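Local coordinates for protein putative NADPH:quinone oxidoreductase (Ralstonia eutropha, PDB 3IUP) that binds NADPH and probably uses it to reduce quinone-like substrates, as a putative quinone oxidoreductase of the medium-chain dehydrogenase/reductase type, at residues Met92-Glu104 against Leu141-Val155. Sequence-based numbering, arbitrary orientation.
Sequences MPVGNEGAGVVVE and LPEGATPADGASSFV. With NDP (NADPH dihydro-nicotinamide-adenine-dinucleotide phosphate), chain C.
The carboxylate of Glu-97 reaches the backbone of 152-155, just past the type I turn Gly-150 to Ser-153, and takes two consecutive backbone N-H groups on one oxygen. Phe-154 N meets Glu-97 OE1 at 2.9 Å, nearly along the C-O axis, whereas Val-155 N, 3.0 Å from the same Glu-97 OE1, comes from 47° above the carboxylate plane in a straighter bond (163°). An extended chain beyond CG (chi2 -179°) carries the acid this far. Glu-97 OE2 accepts from a water at 2.6 Å that also donates to Ser-152 O, and from Asn-45 ND2, so both oxygens of this buried group are held. Val-155 lies against the acid, its CG2 3.6 Å from Glu-97 CD, while CG1 of the same valine is 3.3 Å from C5N of the NADPH nicotinamide. Glu-97 thus stands in the second shell of the cofactor pocket, where strand 98-105 of the GroES-like catalytic domain begins and the chain 141-155 runs into helix 155-169. Farther along the strand the contact turns to close packing without further hydrogen bonds across it: Ala-99 CB sits 3.3 Å from the carbonyl Pro-147 O, with Gly-150 and Ala-151 packed round it, and Pro-147 CG rests 3.9 Å from Gly-100 CA. The loose edge is partly exposed Asn-96, its CB 4.3 Å from Val-155 CG2; from Val-101 onward the strand parts from 141-155.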
loop_
_atom_site.group_PDB
_atom_site.type_symbol
_atom_site.label_atom_id
_atom_site.label_comp_id
_atom_site.label_asym_id
_atom_site.label_seq_id
_atom_site.Cartn_x
_atom_site.Cartn_y
_atom_site.Cartn_z
HETATM N N MSE A 92 -15.866 25.956 12.024
HETATM C CA MSE A 92 -14.547 25.793 11.391
HETATM C C MSE A 92 -14.240 26.878 10.407
HETATM O O MSE A 92 -14.973 27.094 9.466
HETATM C CB MSE A 92 -14.435 24.462 10.624
HETATM C CG MSE A 92 -14.839 23.241 11.366
HETATM SE SE MSE A 92 -13.617 22.891 12.832
HETATM C CE MSE A 92 -12.319 21.886 11.796
ATOM N N PRO A 93 -13.110 27.576 10.594
ATOM C CA PRO A 93 -12.612 28.424 9.548
ATOM C C PRO A 93 -12.124 27.576 8.376
ATOM O O PRO A 93 -11.828 26.391 8.540
ATOM C CB PRO A 93 -11.446 29.166 10.223
ATOM C CG PRO A 93 -11.416 28.759 11.607
ATOM C CD PRO A 93 -12.194 27.507 11.745
ATOM N N VAL A 94 -12.038 28.162 7.190
ATOM C CA VAL A 94 -11.711 27.379 6.004
ATOM C C VAL A 94 -10.673 28.127 5.189
ATOM O O VAL A 94 -10.599 29.359 5.243
ATOM C CB VAL A 94 -12.993 27.097 5.171
ATOM C CG1 VAL A 94 -12.660 26.240 3.931
ATOM C CG2 VAL A 94 -14.027 26.392 6.014
ATOM N N GLY A 95 -9.874 27.381 4.429
ATOM C CA GLY A 95 -8.951 27.934 3.473
ATOM C C GLY A 95 -7.530 27.758 3.939
ATOM O O GLY A 95 -7.082 28.442 4.856
ATOM N N ASN A 96 -6.806 26.833 3.304
ATOM C CA ASN A 96 -5.437 26.519 3.720
ATOM C C ASN A 96 -4.473 27.649 3.475
ATOM O O ASN A 96 -3.666 27.954 4.342
ATOM C CB ASN A 96 -4.879 25.286 2.988
ATOM C CG ASN A 96 -5.375 24.000 3.574
ATOM O OD1 ASN A 96 -5.206 23.760 4.771
ATOM N ND2 ASN A 96 -5.939 23.122 2.736
ATOM N N GLU A 97 -4.520 28.235 2.282
ATOM C CA GLU A 97 -3.462 29.108 1.813
ATOM C C GLU A 97 -4.040 30.345 1.157
ATOM O O GLU A 97 -5.183 30.338 0.682
ATOM C CB GLU A 97 -2.537 28.384 0.784
ATOM C CG GLU A 97 -3.183 28.044 -0.529
ATOM C CD GLU A 97 -2.272 27.320 -1.529
ATOM O OE1 GLU A 97 -1.025 27.451 -1.418
ATOM O OE2 GLU A 97 -2.840 26.715 -2.483
ATOM N N GLY A 98 -3.246 31.396 1.140
ATOM C CA GLY A 98 -3.624 32.608 0.418
ATOM C C GLY A 98 -2.547 33.653 0.443
ATOM O O GLY A 98 -1.437 33.429 0.953
ATOM N N ALA A 99 -2.883 34.813 -0.071
ATOM C CA ALA A 99 -1.894 35.864 -0.227
ATOM C C ALA A 99 -2.552 37.192 -0.049
ATOM O O ALA A 99 -3.771 37.332 -0.265
ATOM C CB ALA A 99 -1.229 35.771 -1.626
ATOM N N GLY A 100 -1.765 38.160 0.422
ATOM C CA GLY A 100 -2.281 39.494 0.589
ATOM C C GLY A 100 -1.193 40.459 1.007
ATOM O O GLY A 100 0.002 40.198 0.835
ATOM N N VAL A 101 -1.621 41.556 1.609
ATOM C CA VAL A 101 -0.714 42.624 1.995
ATOM C C VAL A 101 -0.645 42.766 3.519
ATOM O O VAL A 101 -1.661 42.717 4.198
ATOM C CB VAL A 101 -1.151 43.934 1.371
ATOM C CG1 VAL A 101 -0.224 45.086 1.827
ATOM C CG2 VAL A 101 -1.133 43.807 -0.147
ATOM N N VAL A 102 0.562 42.929 4.039
ATOM C CA VAL A 102 0.765 43.128 5.465
ATOM C C VAL A 102 0.463 44.573 5.788
ATOM O O VAL A 102 1.131 45.482 5.276
ATOM C CB VAL A 102 2.190 42.795 5.918
ATOM C CG1 VAL A 102 2.365 43.167 7.407
ATOM C CG2 VAL A 102 2.533 41.295 5.707
ATOM N N VAL A 103 -0.569 44.770 6.595
ATOM C CA VAL A 103 -1.078 46.091 6.954
ATOM C C VAL A 103 -0.792 46.468 8.402
ATOM O O VAL A 103 -0.911 47.642 8.755
ATOM C CB VAL A 103 -2.623 46.187 6.742
ATOM C CG1 VAL A 103 -2.969 46.038 5.259
ATOM C CG2 VAL A 103 -3.348 45.150 7.591
ATOM N N GLU A 104 -0.464 45.504 9.258
ATOM C CA GLU A 104 0.033 45.808 10.609
ATOM C C GLU A 104 1.123 44.804 10.936
ATOM O O GLU A 104 1.050 43.643 10.546
ATOM C CB GLU A 104 -1.052 45.688 11.674
ATOM C CG GLU A 104 -2.153 46.737 11.614
ATOM C CD GLU A 104 -3.198 46.594 12.736
ATOM O OE1 GLU A 104 -2.863 46.179 13.871
ATOM O OE2 GLU A 104 -4.365 46.936 12.470
ATOM N N LEU A 141 6.659 37.508 -1.369
ATOM C CA LEU A 141 6.512 37.249 -2.785
ATOM C C LEU A 141 7.502 38.112 -3.579
ATOM O O LEU A 141 7.879 39.187 -3.137
ATOM C CB LEU A 141 5.070 37.507 -3.244
ATOM C CG LEU A 141 4.041 36.456 -2.762
ATOM C CD1 LEU A 141 2.665 36.843 -3.249
ATOM C CD2 LEU A 141 4.445 35.003 -3.198
ATOM N N PRO A 142 7.909 37.650 -4.760
ATOM C CA PRO A 142 8.855 38.445 -5.538
ATOM C C PRO A 142 8.267 39.734 -6.113
ATOM O O PRO A 142 7.063 39.891 -6.197
ATOM C CB PRO A 142 9.259 37.492 -6.672
ATOM C CG PRO A 142 8.191 36.494 -6.785
ATOM C CD PRO A 142 7.374 36.509 -5.523
ATOM N N GLU A 143 9.143 40.648 -6.520
ATOM C CA GLU A 143 8.737 41.930 -7.079
ATOM C C GLU A 143 7.832 41.692 -8.269
ATOM O O GLU A 143 8.070 40.793 -9.080
ATOM C CB GLU A 143 9.959 42.768 -7.514
ATOM C CG GLU A 143 9.723 44.261 -7.302
ATOM C CD GLU A 143 9.838 44.654 -5.831
ATOM O OE1 GLU A 143 10.923 44.411 -5.255
ATOM O OE2 GLU A 143 8.863 45.205 -5.245
ATOM N N GLY A 144 6.761 42.471 -8.343
ATOM C CA GLY A 144 5.829 42.358 -9.451
ATOM C C GLY A 144 4.847 41.205 -9.325
ATOM O O GLY A 144 4.069 40.966 -10.252
ATOM N N ALA A 145 4.849 40.489 -8.192
ATOM C CA ALA A 145 3.832 39.459 -7.948
ATOM C C ALA A 145 2.637 40.078 -7.198
ATOM O O ALA A 145 2.813 40.677 -6.164
ATOM C CB ALA A 145 4.421 38.317 -7.151
ATOM N N THR A 146 1.437 39.973 -7.758
ATOM C CA THR A 146 0.198 40.387 -7.073
ATOM C C THR A 146 -0.182 39.293 -6.063
ATOM O O THR A 146 0.289 38.167 -6.179
ATOM C CB THR A 146 -0.946 40.505 -8.076
ATOM O OG1 THR A 146 -1.121 39.237 -8.734
ATOM C CG2 THR A 146 -0.659 41.591 -9.124
ATOM N N PRO A 147 -1.093 39.579 -5.112
ATOM C CA PRO A 147 -1.615 38.458 -4.311
ATOM C C PRO A 147 -2.141 37.289 -5.163
ATOM O O PRO A 147 -1.838 36.138 -4.855
ATOM C CB PRO A 147 -2.737 39.119 -3.508
ATOM C CG PRO A 147 -2.112 40.489 -3.224
ATOM C CD PRO A 147 -1.542 40.883 -4.566
ATOM N N ALA A 148 -2.882 37.585 -6.233
ATOM C CA ALA A 148 -3.318 36.517 -7.152
ATOM C C ALA A 148 -2.169 35.645 -7.644
ATOM O O ALA A 148 -2.268 34.400 -7.635
ATOM C CB ALA A 148 -4.076 37.066 -8.323
ATOM N N ASP A 149 -1.070 36.281 -8.052
ATOM C CA ASP A 149 0.113 35.555 -8.511
ATOM C C ASP A 149 0.688 34.596 -7.460
ATOM O O ASP A 149 1.264 33.583 -7.812
ATOM C CB ASP A 149 1.243 36.533 -8.980
ATOM C CG ASP A 149 0.871 37.323 -10.223
ATOM O OD1 ASP A 149 0.071 36.821 -11.059
ATOM O OD2 ASP A 149 1.371 38.462 -10.384
ATOM N N GLY A 150 0.529 34.914 -6.180
ATOM C CA GLY A 150 1.050 34.090 -5.102
ATOM C C GLY A 150 0.057 33.326 -4.275
ATOM O O GLY A 150 0.418 32.735 -3.270
ATOM N N ALA A 151 -1.196 33.325 -4.697
ATOM C CA ALA A 151 -2.293 32.780 -3.894
ATOM C C ALA A 151 -2.154 31.278 -3.640
ATOM O O ALA A 151 -2.699 30.752 -2.668
ATOM C CB ALA A 151 -3.589 33.057 -4.610
ATOM N N SER A 152 -1.487 30.622 -4.587
ATOM C CA SER A 152 -1.381 29.169 -4.614
ATOM C C SER A 152 0.077 28.769 -4.493
ATOM O O SER A 152 0.519 27.850 -5.162
ATOM C CB SER A 152 -1.965 28.646 -5.934
ATOM O OG SER A 152 -3.384 28.819 -5.968
ATOM N N SER A 153 0.830 29.453 -3.634
ATOM C CA SER A 153 2.279 29.243 -3.556
ATOM C C SER A 153 2.665 27.950 -2.845
ATOM O O SER A 153 3.811 27.484 -2.976
ATOM C CB SER A 153 2.938 30.409 -2.797
ATOM O OG SER A 153 2.883 31.559 -3.580
ATOM N N PHE A 154 1.776 27.413 -2.031
ATOM C CA PHE A 154 2.166 26.289 -1.164
ATOM C C PHE A 154 1.652 24.931 -1.627
ATOM O O PHE A 154 2.441 24.005 -1.873
ATOM C CB PHE A 154 1.749 26.541 0.281
ATOM C CG PHE A 154 2.470 27.678 0.944
ATOM C CD1 PHE A 154 3.598 27.436 1.712
ATOM C CD2 PHE A 154 1.995 28.980 0.853
ATOM C CE1 PHE A 154 4.265 28.482 2.372
ATOM C CE2 PHE A 154 2.643 30.025 1.493
ATOM C CZ PHE A 154 3.784 29.783 2.257
ATOM N N VAL A 155 0.333 24.764 -1.677
ATOM C CA VAL A 155 -0.254 23.443 -1.721
ATOM C C VAL A 155 0.162 22.709 -3.025
ATOM O O VAL A 155 0.781 21.634 -3.005
ATOM C CB VAL A 155 -1.792 23.524 -1.566
ATOM C CG1 VAL A 155 -2.531 22.188 -1.844
ATOM C CG2 VAL A 155 -2.152 24.039 -0.096
HETATM P PA NDP C . -7.732 20.929 -10.203
HETATM O O1A NDP C . -6.920 21.928 -10.867
HETATM O O2A NDP C . -9.069 21.305 -9.695
HETATM O O5B NDP C . -7.893 19.719 -11.322
HETATM C C5B NDP C . -8.583 18.541 -10.892
HETATM C C4B NDP C . -8.452 17.499 -11.960
HETATM O O4B NDP C . -9.110 16.370 -11.463
HETATM C C3B NDP C . -9.114 17.904 -13.287
HETATM O O3B NDP C . -8.318 17.684 -14.433
HETATM C C2B NDP C . -10.341 16.969 -13.371
HETATM O O2B NDP C . -10.668 16.546 -14.694
HETATM C C1B NDP C . -9.861 15.789 -12.536
HETATM N N9A NDP C . -10.955 15.018 -11.932
HETATM C C8A NDP C . -11.987 15.553 -11.187
HETATM N N7A NDP C . -12.751 14.547 -10.726
HETATM C C5A NDP C . -12.213 13.349 -11.156
HETATM C C6A NDP C . -12.569 11.994 -11.001
HETATM N N6A NDP C . -13.689 11.587 -10.377
HETATM N N1A NDP C . -11.777 11.023 -11.578
HETATM C C2A NDP C . -10.684 11.344 -12.320
HETATM N N3A NDP C . -10.338 12.667 -12.469
HETATM C C4A NDP C . -11.082 13.648 -11.905
HETATM O O3 NDP C . -7.026 20.204 -8.942
HETATM P PN NDP C . -5.683 20.618 -8.261
HETATM O O1N NDP C . -4.569 20.727 -9.170
HETATM O O2N NDP C . -5.870 21.770 -7.315
HETATM O O5D NDP C . -5.440 19.299 -7.335
HETATM C C5D NDP C . -5.041 18.070 -7.961
HETATM C C4D NDP C . -5.137 16.929 -6.954
HETATM O O4D NDP C . -3.996 17.049 -6.079
HETATM C C3D NDP C . -6.403 16.904 -6.073
HETATM O O3D NDP C . -6.852 15.581 -5.853
HETATM C C2D NDP C . -5.878 17.475 -4.766
HETATM O O2D NDP C . -6.625 17.144 -3.606
HETATM C C1D NDP C . -4.488 16.833 -4.758
HETATM N N1N NDP C . -3.563 17.435 -3.770
HETATM C C2N NDP C . -3.203 16.643 -2.730
HETATM C C3N NDP C . -2.367 17.098 -1.744
HETATM C C7N NDP C . -1.868 16.156 -0.665
HETATM O O7N NDP C . -1.126 16.735 0.360
HETATM N N7N NDP C . -2.119 14.840 -0.630
HETATM C C4N NDP C . -1.623 18.360 -1.944
HETATM C C5N NDP C . -2.079 19.158 -3.141
HETATM C C6N NDP C . -3.032 18.654 -4.016
HETATM P P2B NDP C . -12.210 16.631 -15.257
HETATM O O1X NDP C . -12.318 17.945 -16.042
HETATM O O2X NDP C . -13.248 16.580 -14.141
HETATM O O3X NDP C . -12.327 15.401 -16.171
HETATM O O HOH W 1 -1.754 25.605 -4.509
HETATM O O HOH W 2 -0.294 30.541 -1.073
#